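Local coordinates for protein peptidoglycan-N-acetylglucosamine deacetylase BC_1974 (Bacillus cereus, PDB 5N1P) that removes the N-acetyl group from N-acetylglucosamine residues of peptidoglycan in a zinc-dependent hydrolysis that releases acetate, at residues S60-H63 and K67-K70; G72-E77 and F119-W124; N76-D81 and R97-S102. All coordinates share one frame; numbering follows the deposited sequence.

How the contacts relate
All three contacts lie on the same side of the chain's centre, in the zinc-dependent deacetylase fold, and each touches the bound hydroxamate. Contact 1 is partly buried and reaches the surface at K67. Contacts 2 and 3 are buried. Helix 74-89 serves both of them and meets the strand at 120-121 in contact 2 and the loop at 97-102 in contact 3. It also reaches contact 1, where E77 accepts a hydrogen bond from the backbone N of M61 and pairs with the hydroxyl of T62. No hydrogen bond joins the segments of any contact; they meet mostly by apolar packing. Polar chemistry sits beside it: zinc in contact 1, backbone-to-inhibitor bonding in contact 3.

Contact 1 of 3, residues S60-H63 and K67-K70; sequences SMTH and KLYK. With ZN (zinc ion), chain F; 8GK (~{N}-oxidanylnaphthalene-1-carboxamide), chain E.
S60 and L68 meet through carbon. CB of S60 lies 3.9 Å from CD2 of L68, and the other leucine methyl, CD1, is turned toward OG of S60 and the carbonyl carbon of H63. The second touch is at the surface. The extended chain of K67 crosses T62 at about a right angle, with CD 4.0 Å from OG1 of T62 and nearly as close to CG2. No hydrogen bond joins the two segments. The hydroxyl of S60 is used within its own loop. With chi1 at 87°, OG of S60 lies between the backbone N and the carbonyl carbon, and there it accepts from the backbone N of H63 at 3.0 Å. This is an ST motif, and the bond is bent, at 139°. The hydroxyl of T62 pairs with E77 of helix 74-89, which helps fasten the loop from outside. The bond to CB of H63 points away from the helix. Its CG is anti to the backbone N (chi1 -155°), and its NE2 binds zinc at 2.1 Å. D10 and H59 complete the protein ligands. The hydroxamate adds O14 at 2.1 Å from zinc and O12 at a longer 2.5 Å, and a water also binds the metal. One aspartate and two histidines around zinc form the metal triad of family 4 carbohydrate esterases.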
# COMPACT_ATOMS: atom_id res chain seq x y z
N SER A 60 3.44 8.76 4.45
CA SER A 60 3.58 10.10 5.03
C SER A 60 3.55 10.10 6.56
O SER A 60 3.46 9.04 7.20
CB SER A 60 2.53 11.09 4.49
OG SER A 60 1.31 11.04 5.24
N MET A 61 3.67 11.29 7.14
CA MET A 61 3.66 11.48 8.59
C MET A 61 2.30 11.92 9.10
O MET A 61 1.79 11.41 10.10
CB MET A 61 4.70 12.53 9.01
CG MET A 61 6.14 12.16 8.73
SD MET A 61 6.73 10.66 9.57
CE MET A 61 6.43 11.03 11.28
N THR A 62 1.70 12.88 8.40
CA THR A 62 0.48 13.53 8.86
C THR A 62 -0.78 13.05 8.16
O THR A 62 -1.88 13.23 8.67
CB THR A 62 0.56 15.05 8.68
OG1 THR A 62 0.57 15.37 7.28
CG2 THR A 62 1.82 15.59 9.34
N HIS A 63 -0.62 12.49 6.96
CA HIS A 63 -1.76 12.12 6.12
C HIS A 63 -2.70 13.32 5.94
O HIS A 63 -3.92 13.17 5.85
CB HIS A 63 -2.51 10.93 6.73
CG HIS A 63 -3.27 10.11 5.73
ND1 HIS A 63 -4.45 10.53 5.16
CD2 HIS A 63 -3.03 8.87 5.23
CE1 HIS A 63 -4.90 9.59 4.34
NE2 HIS A 63 -4.06 8.57 4.37
N LYS A 67 -1.28 19.99 4.10
CA LYS A 67 0.15 20.02 4.37
C LYS A 67 0.96 19.39 3.23
O LYS A 67 1.97 19.95 2.80
CB LYS A 67 0.47 19.29 5.68
CG LYS A 67 -0.01 20.04 6.92
CD LYS A 67 0.33 19.27 8.20
CE LYS A 67 -0.12 20.04 9.44
NZ LYS A 67 0.17 19.27 10.69
N LEU A 68 0.52 18.24 2.76
CA LEU A 68 1.28 17.50 1.76
C LEU A 68 1.34 18.18 0.41
O LEU A 68 2.40 18.24 -0.22
CB LEU A 68 0.70 16.10 1.58
CG LEU A 68 0.79 15.18 2.80
CD1 LEU A 68 -0.16 13.99 2.65
CD2 LEU A 68 2.21 14.68 2.97
N TYR A 69 0.20 18.68 -0.06
CA TYR A 69 0.10 19.10 -1.45
C TYR A 69 0.09 20.62 -1.59
O TYR A 69 0.97 21.17 -2.25
CB TYR A 69 -1.13 18.46 -2.10
CG TYR A 69 -1.08 16.96 -1.93
CD1 TYR A 69 -0.00 16.23 -2.45
CD2 TYR A 69 -2.06 16.27 -1.25
CE1 TYR A 69 0.08 14.85 -2.29
CE2 TYR A 69 -1.99 14.89 -1.08
CZ TYR A 69 -0.91 14.19 -1.61
OH TYR A 69 -0.82 12.83 -1.44
N LYS A 70 -0.86 21.29 -0.95
CA LYS A 70 -0.92 22.75 -1.03
C LYS A 70 0.31 23.41 -0.39
O LYS A 70 0.93 24.31 -0.99
CB LYS A 70 -2.19 23.26 -0.36
CG LYS A 70 -3.38 22.37 -0.61
CD LYS A 70 -4.67 23.01 -0.15
CE LYS A 70 -5.86 22.19 -0.61
NZ LYS A 70 -6.45 22.70 -1.88
ZN ZN F . -4.21 6.59 3.57
C1 8GK E . -5.56 6.82 0.87
C2 8GK E . -6.72 7.37 0.10
C3 8GK E . -7.73 8.02 0.79
C4 8GK E . -8.81 8.56 0.10
C5 8GK E . -8.87 8.46 -1.29
C6 8GK E . -7.85 7.82 -1.99
C7 8GK E . -6.77 7.28 -1.29
C8 8GK E . -9.82 9.19 0.81
C9 8GK E . -9.76 9.29 2.20
C10 8GK E . -8.68 8.74 2.89
C11 8GK E . -7.67 8.11 2.18
O12 8GK E . -4.83 7.63 1.40
N13 8GK E . -5.37 5.51 1.01
O14 8GK E . -4.81 5.08 2.21
O HOH W 1 -6.42 6.31 4.15

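Contact 2 of 3, residues G72-E77 and F119-W124; sequences GEYVNE and FKVWDW. With 8GK (~{N}-oxidanylnaphthalene-1-carboxamide), chain E.
V75 lays its CG1 methyl against the ring of F119, 3.9 Å from CE2 and slightly farther from CD2. The methyl approaches the ring obliquely. CG1 is anti to the backbone N of V75 (chi1 178°), which carries this branch to the phenylalanine. V114 of helix 108-116 touches both side chains, so the pair belongs to a larger apolar cluster. Y74, one residue earlier, makes the second touch with its far end. Its hydroxyl OH lies 4.0 Å from CG2 of V121. This is packing of a methyl against oxygen. The polar partner of that hydroxyl is OG1 of T96, which also hydrogen-bonds to the carbonyl O of K120. The tyrosine is thereby tied to strand 95-96, the parallel neighbour of strand 120-121. The contact thus packs the first turn of helix 74-89 on this small two-stranded sheet of the NodB homology domain. F119 and V121, two residues apart, both point toward the helix, while W122 points away and makes T-shaped (edge-to-face) stacks with Y190 and F196. At the start of the helix, N76 uses ND2 to bond OE1 of E73 at 2.9 Å. The bond is nearly straight, at 174°, and lies in the amide plane of N76. It meets the carboxylate of E73 from above its plane, 38° out. Beyond the strand the chain enters the inhibitor pocket. There CH2 of W124 comes within 3.3 Å of C7 on the naphthalene of the hydroxamate. D123, beside it, bonds S102 and the backbone N of F200 through OD2.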
# COMPACT_ATOMS: atom_id res chain seq x y z
N GLY A 72 3.00 21.85 0.19
CA GLY A 72 4.14 21.23 -0.47
C GLY A 72 5.09 20.41 0.38
O GLY A 72 6.27 20.29 0.07
N GLU A 73 4.57 19.82 1.46
CA GLU A 73 5.44 19.06 2.37
C GLU A 73 5.60 17.58 2.02
O GLU A 73 6.24 16.85 2.77
CB GLU A 73 4.91 19.16 3.81
CG GLU A 73 4.98 20.56 4.39
CD GLU A 73 6.40 21.06 4.55
OE1 GLU A 73 7.30 20.23 4.77
OE2 GLU A 73 6.62 22.29 4.45
N TYR A 74 5.03 17.15 0.88
CA TYR A 74 5.02 15.73 0.52
C TYR A 74 6.39 15.07 0.64
O TYR A 74 6.54 14.04 1.31
CB TYR A 74 4.51 15.56 -0.92
CG TYR A 74 4.31 14.10 -1.32
CD1 TYR A 74 5.33 13.37 -1.93
CD2 TYR A 74 3.10 13.47 -1.08
CE1 TYR A 74 5.13 12.03 -2.30
CE2 TYR A 74 2.89 12.15 -1.44
CZ TYR A 74 3.91 11.44 -2.05
OH TYR A 74 3.69 10.12 -2.40
N VAL A 75 7.38 15.64 -0.03
CA VAL A 75 8.68 14.97 -0.05
C VAL A 75 9.33 15.01 1.34
O VAL A 75 9.91 14.02 1.78
CB VAL A 75 9.61 15.55 -1.11
CG1 VAL A 75 10.96 14.84 -1.07
CG2 VAL A 75 8.99 15.39 -2.49
N ASN A 76 9.20 16.14 2.04
CA ASN A 76 9.74 16.22 3.40
C ASN A 76 9.14 15.13 4.31
O ASN A 76 9.87 14.47 5.05
CB ASN A 76 9.50 17.61 4.00
CG ASN A 76 10.29 18.69 3.30
OD1 ASN A 76 11.35 18.42 2.74
ND2 ASN A 76 9.79 19.92 3.34
N GLU A 77 7.83 14.95 4.24
CA GLU A 77 7.19 13.94 5.08
C GLU A 77 7.61 12.54 4.69
O GLU A 77 7.81 11.68 5.56
CB GLU A 77 5.67 14.03 4.99
CG GLU A 77 5.11 15.25 5.71
CD GLU A 77 3.66 15.07 6.12
OE1 GLU A 77 3.20 13.92 6.22
OE2 GLU A 77 2.98 16.10 6.35
N PHE A 119 12.67 9.31 -4.95
CA PHE A 119 11.46 8.56 -4.59
C PHE A 119 10.69 8.11 -5.82
O PHE A 119 10.81 8.69 -6.90
CB PHE A 119 10.53 9.41 -3.71
CG PHE A 119 11.10 9.72 -2.37
CD1 PHE A 119 11.05 8.77 -1.36
CD2 PHE A 119 11.70 10.94 -2.12
CE1 PHE A 119 11.58 9.05 -0.11
CE2 PHE A 119 12.23 11.21 -0.88
CZ PHE A 119 12.17 10.26 0.12
N LYS A 120 9.88 7.07 -5.64
CA LYS A 120 8.87 6.67 -6.61
C LYS A 120 7.48 6.83 -5.99
O LYS A 120 7.34 6.98 -4.77
CB LYS A 120 9.07 5.22 -7.07
CG LYS A 120 10.41 4.92 -7.73
CD LYS A 120 10.57 5.64 -9.07
CE LYS A 120 11.88 5.24 -9.74
NZ LYS A 120 12.11 5.98 -11.00
N VAL A 121 6.45 6.81 -6.84
CA VAL A 121 5.08 6.98 -6.41
C VAL A 121 4.20 5.90 -7.03
O VAL A 121 4.18 5.75 -8.25
CB VAL A 121 4.50 8.36 -6.83
CG1 VAL A 121 2.99 8.39 -6.66
CG2 VAL A 121 5.16 9.49 -6.06
N TRP A 122 3.48 5.17 -6.19
CA TRP A 122 2.48 4.23 -6.69
C TRP A 122 1.10 4.64 -6.21
O TRP A 122 0.87 4.82 -5.00
CB TRP A 122 2.75 2.79 -6.24
CG TRP A 122 3.39 1.93 -7.29
CD1 TRP A 122 4.08 2.36 -8.40
CD2 TRP A 122 3.34 0.51 -7.37
NE1 TRP A 122 4.49 1.26 -9.14
CE2 TRP A 122 4.03 0.12 -8.53
CE3 TRP A 122 2.77 -0.49 -6.55
CZ2 TRP A 122 4.18 -1.21 -8.91
CZ3 TRP A 122 2.92 -1.82 -6.93
CH2 TRP A 122 3.62 -2.16 -8.11
N ASP A 123 0.18 4.81 -7.17
CA ASP A 123 -1.23 4.86 -6.86
C ASP A 123 -1.75 3.42 -6.94
O ASP A 123 -1.11 2.52 -6.39
CB ASP A 123 -1.97 5.81 -7.82
CG ASP A 123 -1.57 7.27 -7.61
OD1 ASP A 123 -1.70 7.77 -6.48
OD2 ASP A 123 -1.12 7.93 -8.58
N TRP A 124 -2.87 3.19 -7.60
CA TRP A 124 -3.42 1.84 -7.65
C TRP A 124 -4.24 1.66 -8.91
O TRP A 124 -4.52 2.65 -9.58
CB TRP A 124 -4.28 1.56 -6.41
CG TRP A 124 -5.32 2.62 -6.19
CD1 TRP A 124 -6.60 2.62 -6.69
CD2 TRP A 124 -5.17 3.83 -5.44
NE1 TRP A 124 -7.25 3.76 -6.29
CE2 TRP A 124 -6.40 4.52 -5.53
CE3 TRP A 124 -4.12 4.41 -4.71
CZ2 TRP A 124 -6.62 5.76 -4.92
CZ3 TRP A 124 -4.33 5.64 -4.11
CH2 TRP A 124 -5.58 6.29 -4.21
C1 8GK E . -5.56 6.82 0.87
C2 8GK E . -6.72 7.37 0.10
C3 8GK E . -7.73 8.02 0.79
C4 8GK E . -8.81 8.56 0.10
C5 8GK E . -8.87 8.46 -1.29
C6 8GK E . -7.85 7.82 -1.99
C7 8GK E . -6.77 7.28 -1.29
C8 8GK E . -9.82 9.19 0.81
C9 8GK E . -9.76 9.29 2.20
C10 8GK E . -8.68 8.74 2.89
C11 8GK E . -7.67 8.11 2.18
O12 8GK E . -4.83 7.63 1.40
N13 8GK E . -5.37 5.51 1.01
O14 8GK E . -4.81 5.08 2.21

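Contact 3 of 3, residues N76-D81 and R97-S102; sequences NEMKED and RPPYGS. With 8GK (~{N}-oxidanylnaphthalene-1-carboxamide), chain E.
M78 reaches from helix 74-89 to the loop at 97-102 with its terminal methyl. CB points toward the loop, and CG lies anti to the carbonyl carbon, beside the backbone N. The chain bends at the next bond (chi2 -57°) and then runs straight through SD to CE (chi3 179°). CB, CG and SD make no close touch with the loop. CE makes the contact: it lies 3.7 Å from the carbonyl O of R97 and 4.0 Å from CD of P99. The methionine methyl ends against CD of the proline ring. M58 of strand 55-58 also touches M78. The carbonyl O of R97 has a polar partner as well, ND1 of H59, so it probably helps orient this zinc ligand. The arginine side chain leads away from the helix. Its NE bonds the carbonyl O of W122, and its NH1 forms a salt bridge with D9, the probable proton acceptor. P99 is fixed by its neighbours too. L68, S60 and H63 touch its ring, and its O accepts from OH of Y69. P98 to G101 form a type II beta turn, closed by a 2.9 Å bond from the backbone N of G101 to O of P98. The turn presents the backbone N of Y100 to the inhibitor. That N-H bonds O12 of the hydroxamate at 3.0 Å and is close to straight, at 168°. The CD1-CE1 side of the Y100 ring meets the naphthalene obliquely, with CE1 3.3 Å from C10, and its hydroxyl bonds O of H63. A backbone N-H directed at the zinc-bound carbonyl oxygen is consistent with the oxyanion-stabilising site of family 4 carbohydrate esterases, carried here by the RPPYG loop.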
# COMPACT_ATOMS: atom_id res chain seq x y z
N ASN A 76 9.20 16.14 2.04
CA ASN A 76 9.74 16.22 3.40
C ASN A 76 9.14 15.13 4.31
O ASN A 76 9.87 14.47 5.05
CB ASN A 76 9.50 17.61 4.00
CG ASN A 76 10.29 18.69 3.30
OD1 ASN A 76 11.35 18.42 2.74
ND2 ASN A 76 9.79 19.92 3.34
N GLU A 77 7.83 14.95 4.24
CA GLU A 77 7.19 13.94 5.08
C GLU A 77 7.61 12.54 4.69
O GLU A 77 7.81 11.68 5.56
CB GLU A 77 5.67 14.03 4.99
CG GLU A 77 5.11 15.25 5.71
CD GLU A 77 3.66 15.07 6.12
OE1 GLU A 77 3.20 13.92 6.22
OE2 GLU A 77 2.98 16.10 6.35
N MET A 78 7.72 12.28 3.40
CA MET A 78 8.11 10.95 2.97
C MET A 78 9.55 10.63 3.40
O MET A 78 9.83 9.50 3.79
CB MET A 78 7.95 10.78 1.46
CG MET A 78 6.48 10.80 1.02
SD MET A 78 5.49 9.54 1.85
CE MET A 78 3.89 9.85 1.15
N LYS A 79 10.42 11.63 3.37
CA LYS A 79 11.81 11.47 3.81
C LYS A 79 11.86 11.20 5.32
O LYS A 79 12.64 10.37 5.78
CB LYS A 79 12.65 12.71 3.46
CG LYS A 79 14.15 12.43 3.47
CD LYS A 79 14.95 13.61 2.94
CE LYS A 79 16.45 13.39 3.13
NZ LYS A 79 17.25 14.55 2.64
N GLU A 80 11.01 11.87 6.08
CA GLU A 80 11.00 11.66 7.53
C GLU A 80 10.55 10.23 7.85
O GLU A 80 11.12 9.55 8.71
CB GLU A 80 10.10 12.68 8.24
CG GLU A 80 10.10 12.51 9.74
CD GLU A 80 9.28 13.55 10.47
OE1 GLU A 80 8.80 14.51 9.82
OE2 GLU A 80 9.11 13.41 11.69
N ASP A 81 9.51 9.80 7.15
CA ASP A 81 8.93 8.46 7.33
C ASP A 81 9.96 7.40 6.91
O ASP A 81 10.15 6.39 7.59
CB ASP A 81 7.65 8.38 6.49
CG ASP A 81 6.71 7.26 6.91
OD1 ASP A 81 6.84 6.67 8.01
OD2 ASP A 81 5.79 6.98 6.10
N ARG A 97 3.32 6.01 -1.37
CA ARG A 97 1.90 5.96 -1.77
C ARG A 97 1.27 7.26 -1.27
O ARG A 97 1.25 7.53 -0.08
CB ARG A 97 1.24 4.71 -1.18
CG ARG A 97 -0.26 4.72 -0.95
CD ARG A 97 -1.09 4.53 -2.22
NE ARG A 97 -0.76 3.41 -3.10
CZ ARG A 97 -1.17 2.15 -2.95
NH1 ARG A 97 -1.83 1.78 -1.86
NH2 ARG A 97 -0.86 1.23 -3.87
N PRO A 98 0.78 8.10 -2.20
CA PRO A 98 0.24 9.39 -1.74
C PRO A 98 -1.07 9.24 -0.99
O PRO A 98 -2.00 8.61 -1.48
CB PRO A 98 -0.01 10.18 -3.04
CG PRO A 98 0.72 9.43 -4.11
CD PRO A 98 0.81 7.99 -3.67
N PRO A 99 -1.16 9.85 0.20
CA PRO A 99 -2.49 9.95 0.80
C PRO A 99 -3.46 10.64 -0.18
O PRO A 99 -3.10 11.65 -0.78
CB PRO A 99 -2.24 10.80 2.04
CG PRO A 99 -0.83 10.46 2.43
CD PRO A 99 -0.10 10.29 1.12
N TYR A 100 -4.65 10.07 -0.33
CA TYR A 100 -5.70 10.57 -1.23
C TYR A 100 -5.33 10.41 -2.71
O TYR A 100 -6.05 10.90 -3.59
CB TYR A 100 -6.05 12.04 -0.92
CG TYR A 100 -6.30 12.23 0.56
CD1 TYR A 100 -7.46 11.74 1.16
CD2 TYR A 100 -5.35 12.83 1.36
CE1 TYR A 100 -7.67 11.89 2.52
CE2 TYR A 100 -5.56 12.98 2.72
CZ TYR A 100 -6.71 12.50 3.29
OH TYR A 100 -6.89 12.64 4.66
N GLY A 101 -4.25 9.68 -2.98
CA GLY A 101 -3.82 9.47 -4.36
C GLY A 101 -3.08 10.69 -4.91
O GLY A 101 -3.15 11.77 -4.34
N SER A 102 -2.37 10.52 -6.02
CA SER A 102 -1.53 11.60 -6.55
C SER A 102 -2.28 12.70 -7.29
O SER A 102 -1.71 13.77 -7.53
CB SER A 102 -0.46 11.04 -7.50
OG SER A 102 -1.05 10.47 -8.65
C1 8GK E . -5.56 6.82 0.87
C2 8GK E . -6.72 7.37 0.10
C3 8GK E . -7.73 8.02 0.79
C4 8GK E . -8.81 8.56 0.10
C5 8GK E . -8.87 8.46 -1.29
C6 8GK E . -7.85 7.82 -1.99
C7 8GK E . -6.77 7.28 -1.29
C8 8GK E . -9.82 9.19 0.81
C9 8GK E . -9.76 9.29 2.20
C10 8GK E . -8.68 8.74 2.89
C11 8GK E . -7.67 8.11 2.18
O12 8GK E . -4.83 7.63 1.40
N13 8GK E . -5.37 5.51 1.01
O14 8GK E . -4.81 5.08 2.21